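Local coordinates for protein adenosine kinase, putative (Trypanosoma brucei, PDB 3OTX) that probably phosphorylates adenosine and related nucleosides at the expense of ATP, with magnesium as cofactor, a salvage step that yields AMP, at residues Y32-G37 against A126-G131. The protein carries 1 engineered substitution. Residues are numbered along the deposited sequence; the frame is centred on the assembly and turned at random.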
ATOM      1  N   TYR A  32       0.797   1.428  25.645  1.00 25.12           N
ATOM      2  CA  TYR A  32       1.786   1.030  24.635  1.00 20.40           C
ATOM      3  C   TYR A  32       2.502   2.173  23.930  1.00 21.99           C
ATOM      4  O   TYR A  32       3.253   1.929  22.996  1.00 21.02           O
ATOM      5  CB  TYR A  32       1.179   0.007  23.639  1.00 21.22           C
ATOM      6  CG  TYR A  32       0.972  -1.310  24.362  1.00 24.53           C
ATOM      7  CD1 TYR A  32      -0.301  -1.710  24.783  1.00 28.45           C
ATOM      8  CD2 TYR A  32       2.068  -2.112  24.712  1.00 21.90           C
ATOM      9  CE1 TYR A  32      -0.475  -2.895  25.476  1.00 25.55           C
ATOM     10  CE2 TYR A  32       1.898  -3.289  25.401  1.00 25.56           C
ATOM     11  CZ  TYR A  32       0.636  -3.675  25.796  1.00 32.37           C
ATOM     12  OH  TYR A  32       0.495  -4.847  26.503  1.00 35.30           O
ATOM     13  N   GLY A  33       2.236   3.412  24.349  1.00 23.63           N
ATOM     14  CA  GLY A  33       2.934   4.584  23.828  1.00 24.10           C
ATOM     15  C   GLY A  33       2.506   4.929  22.414  1.00 21.94           C
ATOM     16  O   GLY A  33       3.315   5.388  21.589  1.00 23.79           O
ATOM     17  N   LEU A  34       1.240   4.683  22.105  1.00 19.69           N
ATOM     18  CA  LEU A  34       0.774   4.813  20.725  1.00 20.31           C
ATOM     19  C   LEU A  34      -0.016   6.088  20.493  1.00 21.51           C
ATOM     20  O   LEU A  34      -0.743   6.544  21.381  1.00 27.27           O
ATOM     21  CB  LEU A  34      -0.102   3.617  20.314  1.00 23.55           C
ATOM     22  CG  LEU A  34       0.467   2.208  20.537  1.00 22.50           C
ATOM     23  CD1 LEU A  34      -0.610   1.151  20.252  1.00 21.71           C
ATOM     24  CD2 LEU A  34       1.705   1.965  19.675  1.00 18.32           C
ATOM     25  N   GLU A  35       0.139   6.624  19.288  1.00 23.20           N
ATOM     26  CA  GLU A  35      -0.573   7.822  18.875  1.00 25.88           C
ATOM     27  C   GLU A  35      -1.776   7.375  18.036  1.00 23.08           C
ATOM     28  O   GLU A  35      -1.639   6.716  16.988  1.00 26.68           O
ATOM     29  CB  GLU A  35       0.347   8.750  18.055  1.00 25.79           C
ATOM     30  CG  GLU A  35      -0.054  10.230  18.155  1.00 38.51           C
ATOM     31  CD  GLU A  35       0.421  11.073  16.972  1.00 46.67           C
ATOM     32  OE1 GLU A  35       1.399  10.689  16.289  1.00 47.92           O
ATOM     33  OE2 GLU A  35      -0.194  12.132  16.728  1.00 53.33           O
ATOM     34  N   ARG A  36      -2.964   7.737  18.506  1.00 25.94           N
ATOM     35  CA  ARG A  36      -4.197   7.317  17.830  1.00 26.03           C
ATOM     36  C   ARG A  36      -4.193   7.590  16.335  1.00 26.02           C
ATOM     37  O   ARG A  36      -3.875   8.696  15.897  1.00 31.12           O
ATOM     38  CB  ARG A  36      -5.407   7.985  18.493  1.00 26.87           C
ATOM     39  CG  ARG A  36      -6.750   7.522  17.949  1.00 28.90           C
ATOM     40  CD  ARG A  36      -7.869   8.456  18.411  1.00 39.06           C
ATOM     41  NE  ARG A  36      -8.102   8.375  19.843  1.00 46.27           N
ATOM     42  CZ  ARG A  36      -9.126   7.739  20.395  1.00 52.29           C
ATOM     43  NH1 ARG A  36     -10.039   7.145  19.633  1.00 50.25           N
ATOM     44  NH2 ARG A  36      -9.243   7.714  21.710  1.00 62.16           N
ATOM     45  N   GLY A  37      -4.535   6.573  15.552  1.00 23.24           N
ATOM     46  CA  GLY A  37      -4.681   6.713  14.093  1.00 23.67           C
ATOM     47  C   GLY A  37      -3.411   6.678  13.265  1.00 24.48           C
ATOM     48  O   GLY A  37      -3.450   6.922  12.053  1.00 30.81           O
ATOM     49  N   ALA A 126      -0.551  -5.446  14.480  1.00 15.08           N
ATOM     50  CA  ALA A 126      -1.620  -5.211  15.471  1.00 16.75           C
ATOM     51  C   ALA A 126      -2.480  -4.059  14.942  1.00 16.38           C
ATOM     52  O   ALA A 126      -1.978  -2.992  14.627  1.00 17.36           O
ATOM     53  CB  ALA A 126      -1.047  -4.893  16.840  1.00 16.81           C
ATOM     54  N   VAL A 127      -3.786  -4.289  14.807  1.00 17.72           N
ATOM     55  CA  VAL A 127      -4.695  -3.264  14.301  1.00 18.15           C
ATOM     56  C   VAL A 127      -5.594  -2.902  15.478  1.00 18.10           C
ATOM     57  O   VAL A 127      -6.483  -3.676  15.861  1.00 17.69           O
ATOM     58  CB  VAL A 127      -5.499  -3.779  13.105  1.00 17.36           C
ATOM     59  CG1 VAL A 127      -6.467  -2.710  12.609  1.00 21.02           C
ATOM     60  CG2 VAL A 127      -4.551  -4.167  11.951  1.00 14.20           C
ATOM     61  N   CYS A 128      -5.289  -1.776  16.119  1.00 19.46           N
ATOM     62  CA  CYS A 128      -5.955  -1.387  17.364  1.00 21.32           C
ATOM     63  C   CYS A 128      -7.042  -0.362  17.027  1.00 22.82           C
ATOM     64  O   CYS A 128      -6.738   0.736  16.559  1.00 21.01           O
ATOM     65  CB  CYS A 128      -4.945  -0.822  18.371  1.00 24.11           C
ATOM     66  SG  CYS A 128      -3.466  -1.823  18.563  1.00 24.39           S
ATOM     67  N   ILE A 129      -8.305  -0.753  17.222  1.00 25.72           N
ATOM     68  CA  ILE A 129      -9.443   0.035  16.746  1.00 25.55           C
ATOM     69  C   ILE A 129     -10.020   0.775  17.953  1.00 24.44           C
ATOM     70  O   ILE A 129     -10.370   0.181  18.962  1.00 24.65           O
ATOM     71  CB  ILE A 129     -10.542  -0.864  16.081  1.00 29.66           C
ATOM     72  CG1 ILE A 129      -9.956  -1.678  14.924  1.00 25.24           C
ATOM     73  CG2 ILE A 129     -11.718  -0.018  15.588  1.00 30.12           C
ATOM     74  CD1 ILE A 129     -10.908  -2.744  14.364  1.00 32.65           C
ATOM     75  N   THR A 130     -10.061   2.092  17.831  1.00 27.66           N
ATOM     76  CA  THR A 130     -10.665   2.942  18.854  1.00 29.22           C
ATOM     77  C   THR A 130     -11.656   3.795  18.094  1.00 33.92           C
ATOM     78  O   THR A 130     -11.289   4.795  17.459  1.00 33.27           O
ATOM     79  CB  THR A 130      -9.617   3.826  19.556  1.00 30.99           C
ATOM     80  OG1 THR A 130      -8.897   4.580  18.575  1.00 30.21           O
ATOM     81  CG2 THR A 130      -8.645   2.973  20.354  1.00 31.77           C
ATOM     82  N   GLY A 131     -12.906   3.342  18.112  1.00 41.35           N
ATOM     83  CA  GLY A 131     -13.999   4.042  17.460  1.00 43.87           C
ATOM     84  C   GLY A 131     -13.816   4.041  15.970  1.00 45.33           C
ATOM     85  O   GLY A 131     -13.818   2.989  15.336  1.00 46.47           O
TER
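The guanidinium of R36 rests against T130 while its NH2 forms a salt bridge with OD1 of D26, at the start of helix 26-31, the stronger polar partner of the arginine. The salt bridge holds the NH2 side of the group at D26, and NH1 lies at the threonine. R36 NH1 comes to 3.0 Å from T130 OG1 but meets it at a poor angle for a hydrogen bond, so the pair is a close polar touch, not a bond. The oxygen sits obliquely to the guanidinium, and the two side chains cross at a slant; R36 NH1 also lies 3.3 Å from T130 CB. R36 reaches the strand by sending CG anti to its own backbone N (chi1 -175°). A bend at chi3 then lays its outer half against the threonine.

The second touch is apolar and looser: L34 CD1 lies 4.5 Å from C128 SG. C128 and T130, alternate residues of strand 122-130, both direct their CB toward the loop. L29 of helix 26-31 packs on L34, R36 and T130, joining the two touches, while V137 of strand 133-141 and I49 of helix 49-54 also border L34.

Segment 32-37 carries the chain from helix 26-31, which ends in a Schellman motif at G33, towards strand 39-41. Strand 122-130 pairs with strands 17-23 and 133-141. The contact thus packs a helix-to-strand connection on one face of the smaller, five-stranded sheet, which corresponds to the lid of ribokinase-like PfkB kinases.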